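Local structure of L-lysine 6-monooxygenase (Pseudomonas syringae pv. tomato, 5CQF) at residues 158-170 with 388-400. The protein is probably an FAD- and NADPH-dependent oxidoreductase that hydroxylates the side-chain amine of L-lysine, a step of siderophore biosynthesis. Numbering follows the deposited sequence.
Sequences SFATRNLVLSSGS and GACDVNIWVNGLS
Asn163 and Asn393 stand side by side on neighbouring parallel strands, their amide planes only 6° apart. ND2 of Asn393 donates to OD1 of Asn163 at 3.0 Å, close to the line of the acceptor's C=O bond. The remaining amide ends are engaged too: ND2 of Asn163 reaches the backbone O of Asp15, and OD1 of Asn393 takes a bond from Arg383, which together would fix both amide flips. On the same face, the Trp395 indole, with CG lying beside its own backbone N (chi1 -72°), runs back along the neighbouring strand. Its CE3 meets Leu164 O edge-on at 3.4 Å, while CG2 of Val165 approaches that same carbon obliquely at 4.0 Å. Helix 412-428 covers this face, with Ala425 and Leu426 against the indole. Further along, CB of Asn397 packs on Val165 CG1, and ND2 of Asn397 makes a weak 3.4 Å bond to Ser167 OG; the stronger partner of this amide is Arg418, which donates to OD1.

The other face is aliphatic. Leu164 and Ile394 point the same way, CB of the former 4.1 Å from CG1 of the latter, and Leu166 CD1 adds to the cluster by meeting Ile394 CG2. Between the faces, strands 163-166 and 393-396 are joined by a ladder of five backbone hydrogen bonds, from Asn393 N to Arg162 O through to Asn397 N to Leu166 O. Where the strands begin, Arg162, extended from CG to NE, crosses Asp391 at a slant, its guanidinium nearly perpendicular to the carboxylate; Arg162 NH1 lies 4.0 Å from Asp391 OD2, a long, purely electrostatic pairing where Cys390 and Asp391 are poorly ordered.

Strand 393-396 thus closes one edge of the five-stranded parallel sheet, in the order 3-2-1-4-5, of a Rossmann-type domain, consistent with the FAD-binding domain of flavin-dependent N-hydroxylating monooxygenases.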
ATOM      1  N   SER A 158     -48.520  -9.642 -22.279  1.00 77.75           N
ATOM      2  CA  SER A 158     -47.626 -10.375 -23.175  1.00 78.13           C
ATOM      3  C   SER A 158     -46.968  -9.442 -24.186  1.00 76.06           C
ATOM      4  O   SER A 158     -47.523  -8.383 -24.506  1.00 77.09           O
ATOM      5  CB  SER A 158     -48.390 -11.482 -23.917  1.00 78.38           C
ATOM      6  OG  SER A 158     -48.937 -11.002 -25.137  1.00 79.97           O
ATOM      7  N   PHE A 159     -45.796  -9.850 -24.688  1.00 72.28           N
ATOM      8  CA  PHE A 159     -44.988  -9.024 -25.600  1.00 68.95           C
ATOM      9  C   PHE A 159     -44.368  -9.851 -26.706  1.00 67.70           C
ATOM     10  O   PHE A 159     -43.905 -10.970 -26.477  1.00 69.07           O
ATOM     11  CB  PHE A 159     -43.878  -8.303 -24.847  1.00 66.25           C
ATOM     12  CG  PHE A 159     -44.343  -7.607 -23.614  1.00 66.92           C
ATOM     13  CD1 PHE A 159     -44.421  -8.285 -22.413  1.00 65.80           C
ATOM     14  CD2 PHE A 159     -44.703  -6.267 -23.650  1.00 70.69           C
ATOM     15  CE1 PHE A 159     -44.854  -7.648 -21.266  1.00 68.90           C
ATOM     16  CE2 PHE A 159     -45.137  -5.621 -22.504  1.00 71.86           C
ATOM     17  CZ  PHE A 159     -45.212  -6.311 -21.307  1.00 70.22           C
ATOM     18  N   ALA A 160     -44.337  -9.276 -27.901  1.00 68.49           N
ATOM     19  CA  ALA A 160     -43.920  -9.994 -29.100  1.00 68.78           C
ATOM     20  C   ALA A 160     -42.688  -9.354 -29.718  1.00 65.74           C
ATOM     21  O   ALA A 160     -42.586  -8.122 -29.776  1.00 67.31           O
ATOM     22  CB  ALA A 160     -45.061 -10.027 -30.107  1.00 70.89           C
ATOM     23  N   THR A 161     -41.759 -10.186 -30.187  1.00 61.00           N
ATOM     24  CA  THR A 161     -40.514  -9.682 -30.751  1.00 60.15           C
ATOM     25  C   THR A 161     -39.803 -10.750 -31.557  1.00 60.29           C
ATOM     26  O   THR A 161     -39.971 -11.930 -31.293  1.00 58.95           O
ATOM     27  CB  THR A 161     -39.568  -9.199 -29.627  1.00 58.17           C
ATOM     28  OG1 THR A 161     -38.475  -8.476 -30.193  1.00 57.07           O
ATOM     29  CG2 THR A 161     -39.023 -10.385 -28.841  1.00 56.49           C
ATOM     30  N   ARG A 162     -39.003 -10.329 -32.531  1.00 63.31           N
ATOM     31  CA  ARG A 162     -38.043 -11.219 -33.203  1.00 65.50           C
ATOM     32  C   ARG A 162     -36.669 -11.230 -32.500  1.00 63.08           C
ATOM     33  O   ARG A 162     -35.794 -12.033 -32.849  1.00 61.25           O
ATOM     34  CB  ARG A 162     -37.828 -10.775 -34.663  1.00 72.86           C
ATOM     35  CG  ARG A 162     -39.028 -10.889 -35.593  1.00 79.25           C
ATOM     36  CD  ARG A 162     -38.657 -10.496 -37.028  1.00 86.70           C
ATOM     37  NE  ARG A 162     -39.832 -10.316 -37.904  1.00 95.79           N
ATOM     38  CZ  ARG A 162     -40.399 -11.259 -38.676  1.00 96.28           C
ATOM     39  NH1 ARG A 162     -39.928 -12.506 -38.735  1.00 96.30           N
ATOM     40  NH2 ARG A 162     -41.462 -10.946 -39.408  1.00100.86           N
ATOM     41  N   ASN A 163     -36.445 -10.322 -31.546  1.00 60.21           N
ATOM     42  CA  ASN A 163     -35.106 -10.139 -30.992  1.00 55.94           C
ATOM     43  C   ASN A 163     -35.119 -10.173 -29.487  1.00 53.61           C
ATOM     44  O   ASN A 163     -35.722  -9.319 -28.858  1.00 53.23           O
ATOM     45  CB  ASN A 163     -34.517  -8.844 -31.515  1.00 55.78           C
ATOM     46  CG  ASN A 163     -34.355  -8.874 -33.026  1.00 57.78           C
ATOM     47  OD1 ASN A 163     -33.622  -9.722 -33.558  1.00 59.96           O
ATOM     48  ND2 ASN A 163     -35.069  -7.998 -33.728  1.00 54.86           N
ATOM     49  N   LEU A 164     -34.473 -11.187 -28.914  1.00 50.93           N
ATOM     50  CA  LEU A 164     -34.577 -11.435 -27.485  1.00 50.31           C
ATOM     51  C   LEU A 164     -33.201 -11.429 -26.817  1.00 49.26           C
ATOM     52  O   LEU A 164     -32.274 -12.067 -27.309  1.00 50.37           O
ATOM     53  CB  LEU A 164     -35.244 -12.788 -27.248  1.00 49.34           C
ATOM     54  CG  LEU A 164     -35.521 -13.140 -25.776  1.00 48.61           C
ATOM     55  CD1 LEU A 164     -36.626 -12.263 -25.211  1.00 49.77           C
ATOM     56  CD2 LEU A 164     -35.868 -14.607 -25.597  1.00 47.43           C
ATOM     57  N   VAL A 165     -33.076 -10.713 -25.698  1.00 48.00           N
ATOM     58  CA  VAL A 165     -31.839 -10.699 -24.908  1.00 44.06           C
ATOM     59  C   VAL A 165     -32.142 -11.216 -23.513  1.00 43.63           C
ATOM     60  O   VAL A 165     -33.069 -10.745 -22.867  1.00 42.04           O
ATOM     61  CB  VAL A 165     -31.239  -9.281 -24.826  1.00 44.97           C
ATOM     62  CG1 VAL A 165     -29.924  -9.295 -24.048  1.00 43.36           C
ATOM     63  CG2 VAL A 165     -31.023  -8.713 -26.225  1.00 44.72           C
ATOM     64  N   LEU A 166     -31.385 -12.208 -23.054  1.00 46.31           N
ATOM     65  CA  LEU A 166     -31.586 -12.730 -21.706  1.00 49.59           C
ATOM     66  C   LEU A 166     -30.480 -12.214 -20.867  1.00 50.31           C
ATOM     67  O   LEU A 166     -29.356 -12.544 -21.129  1.00 46.46           O
ATOM     68  CB  LEU A 166     -31.540 -14.248 -21.665  1.00 51.66           C
ATOM     69  CG  LEU A 166     -32.871 -14.971 -21.832  1.00 50.73           C
ATOM     70  CD1 LEU A 166     -33.387 -14.765 -23.230  1.00 51.18           C
ATOM     71  CD2 LEU A 166     -32.649 -16.447 -21.540  1.00 50.86           C
ATOM     72  N   SER A 167     -30.832 -11.402 -19.873  1.00 59.14           N
ATOM     73  CA  SER A 167     -29.898 -10.668 -19.005  1.00 64.26           C
ATOM     74  C   SER A 167     -30.339 -10.898 -17.579  1.00 69.60           C
ATOM     75  O   SER A 167     -30.278  -9.985 -16.755  1.00 71.08           O
ATOM     76  CB  SER A 167     -29.957  -9.138 -19.277  1.00 65.23           C
ATOM     77  OG  SER A 167     -29.350  -8.745 -20.505  1.00 63.77           O
ATOM     78  N   SER A 168     -30.846 -12.097 -17.309  1.00 77.89           N
ATOM     79  CA  SER A 168     -31.417 -12.446 -15.995  1.00 77.41           C
ATOM     80  C   SER A 168     -30.453 -13.361 -15.218  1.00 83.18           C
ATOM     81  O   SER A 168     -30.451 -13.343 -13.986  1.00 84.44           O
ATOM     82  CB  SER A 168     -32.811 -13.083 -16.158  1.00 71.70           C
ATOM     83  OG  SER A 168     -32.961 -13.718 -17.421  1.00 58.99           O
ATOM     84  N   GLY A 169     -29.646 -14.150 -15.939  1.00100.52           N
ATOM     85  CA  GLY A 169     -28.559 -14.929 -15.341  1.00 99.16           C
ATOM     86  C   GLY A 169     -28.860 -16.413 -15.180  1.00101.97           C
ATOM     87  O   GLY A 169     -29.236 -17.091 -16.148  1.00106.33           O
ATOM     88  N   SER A 170     -28.673 -16.910 -13.950  1.00 97.64           N
ATOM     89  CA  SER A 170     -28.813 -18.336 -13.617  1.00 91.42           C
ATOM     90  C   SER A 170     -29.187 -18.497 -12.153  1.00 86.18           C
ATOM     91  O   SER A 170     -29.316 -17.499 -11.453  1.00 89.26           O
ATOM     92  CB  SER A 170     -27.513 -19.069 -13.913  1.00 91.60           C
ATOM     93  OG  SER A 170     -27.436 -19.352 -15.297  1.00 98.94           O
ATOM     94  N   GLY A 388     -34.049 -23.690 -38.392  1.00 88.44           N
ATOM     95  CA  GLY A 388     -35.415 -23.555 -38.903  1.00 91.51           C
ATOM     96  C   GLY A 388     -36.149 -22.325 -38.396  1.00 94.36           C
ATOM     97  O   GLY A 388     -37.361 -22.378 -38.147  1.00 95.39           O
ATOM     98  N   ALA A 389     -35.409 -21.225 -38.247  1.00 97.10           N
ATOM     99  CA  ALA A 389     -35.938 -19.959 -37.733  1.00 95.78           C
ATOM    100  C   ALA A 389     -35.765 -18.865 -38.788  1.00 98.02           C
ATOM    101  O   ALA A 389     -34.726 -18.786 -39.444  1.00 96.11           O
ATOM    102  CB  ALA A 389     -35.227 -19.575 -36.441  1.00 91.42           C
ATOM    103  N   CYS A 390     -36.794 -18.037 -38.950  1.00105.82           N
ATOM    104  CA  CYS A 390     -36.803 -16.950 -39.944  1.00111.07           C
ATOM    105  C   CYS A 390     -36.719 -15.624 -39.203  1.00112.21           C
ATOM    106  O   CYS A 390     -37.704 -15.193 -38.594  1.00115.17           O
ATOM    107  CB  CYS A 390     -38.098 -16.963 -40.788  1.00111.42           C
ATOM    108  SG  CYS A 390     -38.131 -17.924 -42.331  1.00107.10           S
ATOM    109  N   ASP A 391     -35.548 -14.991 -39.249  1.00111.65           N
ATOM    110  CA  ASP A 391     -35.329 -13.647 -38.676  1.00108.64           C
ATOM    111  C   ASP A 391     -35.341 -13.555 -37.136  1.00 97.61           C
ATOM    112  O   ASP A 391     -35.307 -12.440 -36.614  1.00103.10           O
ATOM    113  CB  ASP A 391     -36.354 -12.623 -39.231  1.00113.99           C
ATOM    114  CG  ASP A 391     -36.099 -12.246 -40.674  1.00117.66           C
ATOM    115  OD1 ASP A 391     -34.967 -11.817 -40.978  1.00119.36           O
ATOM    116  OD2 ASP A 391     -37.039 -12.347 -41.495  1.00117.35           O
ATOM    117  N   VAL A 392     -35.389 -14.679 -36.409  1.00 86.52           N
ATOM    118  CA  VAL A 392     -35.462 -14.626 -34.931  1.00 78.47           C
ATOM    119  C   VAL A 392     -34.089 -14.800 -34.269  1.00 71.23           C
ATOM    120  O   VAL A 392     -33.391 -15.799 -34.477  1.00 65.63           O
ATOM    121  CB  VAL A 392     -36.472 -15.628 -34.329  1.00 75.87           C
ATOM    122  CG1 VAL A 392     -36.516 -15.523 -32.807  1.00 70.98           C
ATOM    123  CG2 VAL A 392     -37.852 -15.366 -34.888  1.00 78.43           C
ATOM    124  N   ASN A 393     -33.727 -13.809 -33.458  1.00 64.62           N
ATOM    125  CA  ASN A 393     -32.444 -13.792 -32.797  1.00 59.64           C
ATOM    126  C   ASN A 393     -32.570 -13.721 -31.306  1.00 52.56           C
ATOM    127  O   ASN A 393     -33.445 -13.045 -30.751  1.00 47.07           O
ATOM    128  CB  ASN A 393     -31.628 -12.621 -33.294  1.00 64.18           C
ATOM    129  CG  ASN A 393     -31.540 -12.592 -34.797  1.00 67.75           C
ATOM    130  OD1 ASN A 393     -30.747 -13.317 -35.385  1.00 71.22           O
ATOM    131  ND2 ASN A 393     -32.364 -11.759 -35.430  1.00 68.32           N
ATOM    132  N   ILE A 394     -31.666 -14.444 -30.662  1.00 51.31           N
ATOM    133  CA  ILE A 394     -31.603 -14.486 -29.219  1.00 49.19           C
ATOM    134  C   ILE A 394     -30.151 -14.342 -28.801  1.00 47.14           C
ATOM    135  O   ILE A 394     -29.253 -14.876 -29.463  1.00 44.60           O
ATOM    136  CB  ILE A 394     -32.189 -15.796 -28.665  1.00 50.87           C
ATOM    137  CG1 ILE A 394     -33.622 -16.035 -29.199  1.00 51.97           C
ATOM    138  CG2 ILE A 394     -32.206 -15.772 -27.142  1.00 50.46           C
ATOM    139  CD1 ILE A 394     -34.075 -17.467 -29.104  1.00 51.96           C
ATOM    140  N   TRP A 395     -29.951 -13.605 -27.707  1.00 46.73           N
ATOM    141  CA  TRP A 395     -28.636 -13.358 -27.120  1.00 45.68           C
ATOM    142  C   TRP A 395     -28.717 -13.722 -25.664  1.00 45.83           C
ATOM    143  O   TRP A 395     -29.745 -13.443 -25.030  1.00 49.70           O
ATOM    144  CB  TRP A 395     -28.279 -11.892 -27.209  1.00 44.87           C
ATOM    145  CG  TRP A 395     -27.941 -11.408 -28.591  1.00 47.14           C
ATOM    146  CD1 TRP A 395     -26.698 -11.335 -29.151  1.00 47.99           C
ATOM    147  CD2 TRP A 395     -28.849 -10.900 -29.575  1.00 44.56           C
ATOM    148  NE1 TRP A 395     -26.783 -10.833 -30.421  1.00 46.87           N
ATOM    149  CE2 TRP A 395     -28.090 -10.559 -30.706  1.00 45.21           C
ATOM    150  CE3 TRP A 395     -30.225 -10.736 -29.619  1.00 45.02           C
ATOM    151  CZ2 TRP A 395     -28.659 -10.051 -31.861  1.00 46.66           C
ATOM    152  CZ3 TRP A 395     -30.795 -10.222 -30.766  1.00 45.69           C
ATOM    153  CH2 TRP A 395     -30.012  -9.886 -31.872  1.00 46.81           C
ATOM    154  N   VAL A 396     -27.665 -14.341 -25.133  1.00 42.02           N
ATOM    155  CA  VAL A 396     -27.539 -14.501 -23.686  1.00 42.99           C
ATOM    156  C   VAL A 396     -26.431 -13.582 -23.187  1.00 42.61           C
ATOM    157  O   VAL A 396     -25.279 -13.786 -23.505  1.00 42.91           O
ATOM    158  CB  VAL A 396     -27.270 -15.952 -23.256  1.00 43.45           C
ATOM    159  CG1 VAL A 396     -27.171 -16.056 -21.733  1.00 43.34           C
ATOM    160  CG2 VAL A 396     -28.373 -16.855 -23.760  1.00 42.70           C
ATOM    161  N   ASN A 397     -26.806 -12.559 -22.422  1.00 43.10           N
ATOM    162  CA  ASN A 397     -25.871 -11.504 -21.998  1.00 44.47           C
ATOM    163  C   ASN A 397     -25.121 -11.862 -20.717  1.00 45.38           C
ATOM    164  O   ASN A 397     -25.335 -11.268 -19.653  1.00 50.28           O
ATOM    165  CB  ASN A 397     -26.623 -10.182 -21.829  1.00 42.17           C
ATOM    166  CG  ASN A 397     -25.706  -8.994 -21.772  1.00 42.51           C
ATOM    167  OD1 ASN A 397     -24.489  -9.134 -21.798  1.00 42.21           O
ATOM    168  ND2 ASN A 397     -26.291  -7.796 -21.699  1.00 43.07           N
ATOM    169  N   GLY A 398     -24.220 -12.823 -20.827  1.00 45.61           N
ATOM    170  CA  GLY A 398     -23.442 -13.277 -19.666  1.00 44.56           C
ATOM    171  C   GLY A 398     -22.326 -14.206 -20.109  1.00 43.86           C
ATOM    172  O   GLY A 398     -22.271 -14.617 -21.269  1.00 42.84           O
ATOM    173  N   LEU A 399     -21.422 -14.495 -19.186  1.00 43.44           N
ATOM    174  CA  LEU A 399     -20.397 -15.497 -19.392  1.00 44.57           C
ATOM    175  C   LEU A 399     -20.828 -16.839 -18.804  1.00 45.43           C
ATOM    176  O   LEU A 399     -21.745 -16.907 -17.994  1.00 45.21           O
ATOM    177  CB  LEU A 399     -19.087 -15.040 -18.765  1.00 44.50           C
ATOM    178  CG  LEU A 399     -18.410 -13.895 -19.536  1.00 44.03           C
ATOM    179  CD1 LEU A 399     -17.232 -13.346 -18.755  1.00 44.33           C
ATOM    180  CD2 LEU A 399     -17.937 -14.365 -20.902  1.00 43.03           C
ATOM    181  N   SER A 400     -20.170 -17.899 -19.267  1.00 45.70           N
ATOM    182  CA  SER A 400     -20.259 -19.257 -18.691  1.00 43.52           C
ATOM    183  C   SER A 400     -19.018 -20.037 -19.093  1.00 43.51           C
ATOM    184  O   SER A 400     -18.424 -19.775 -20.153  1.00 43.42           O
ATOM    185  CB  SER A 400     -21.490 -20.014 -19.190  1.00 41.73           C
ATOM    186  OG  SER A 400     -21.473 -20.182 -20.588  1.00 40.41           O
TER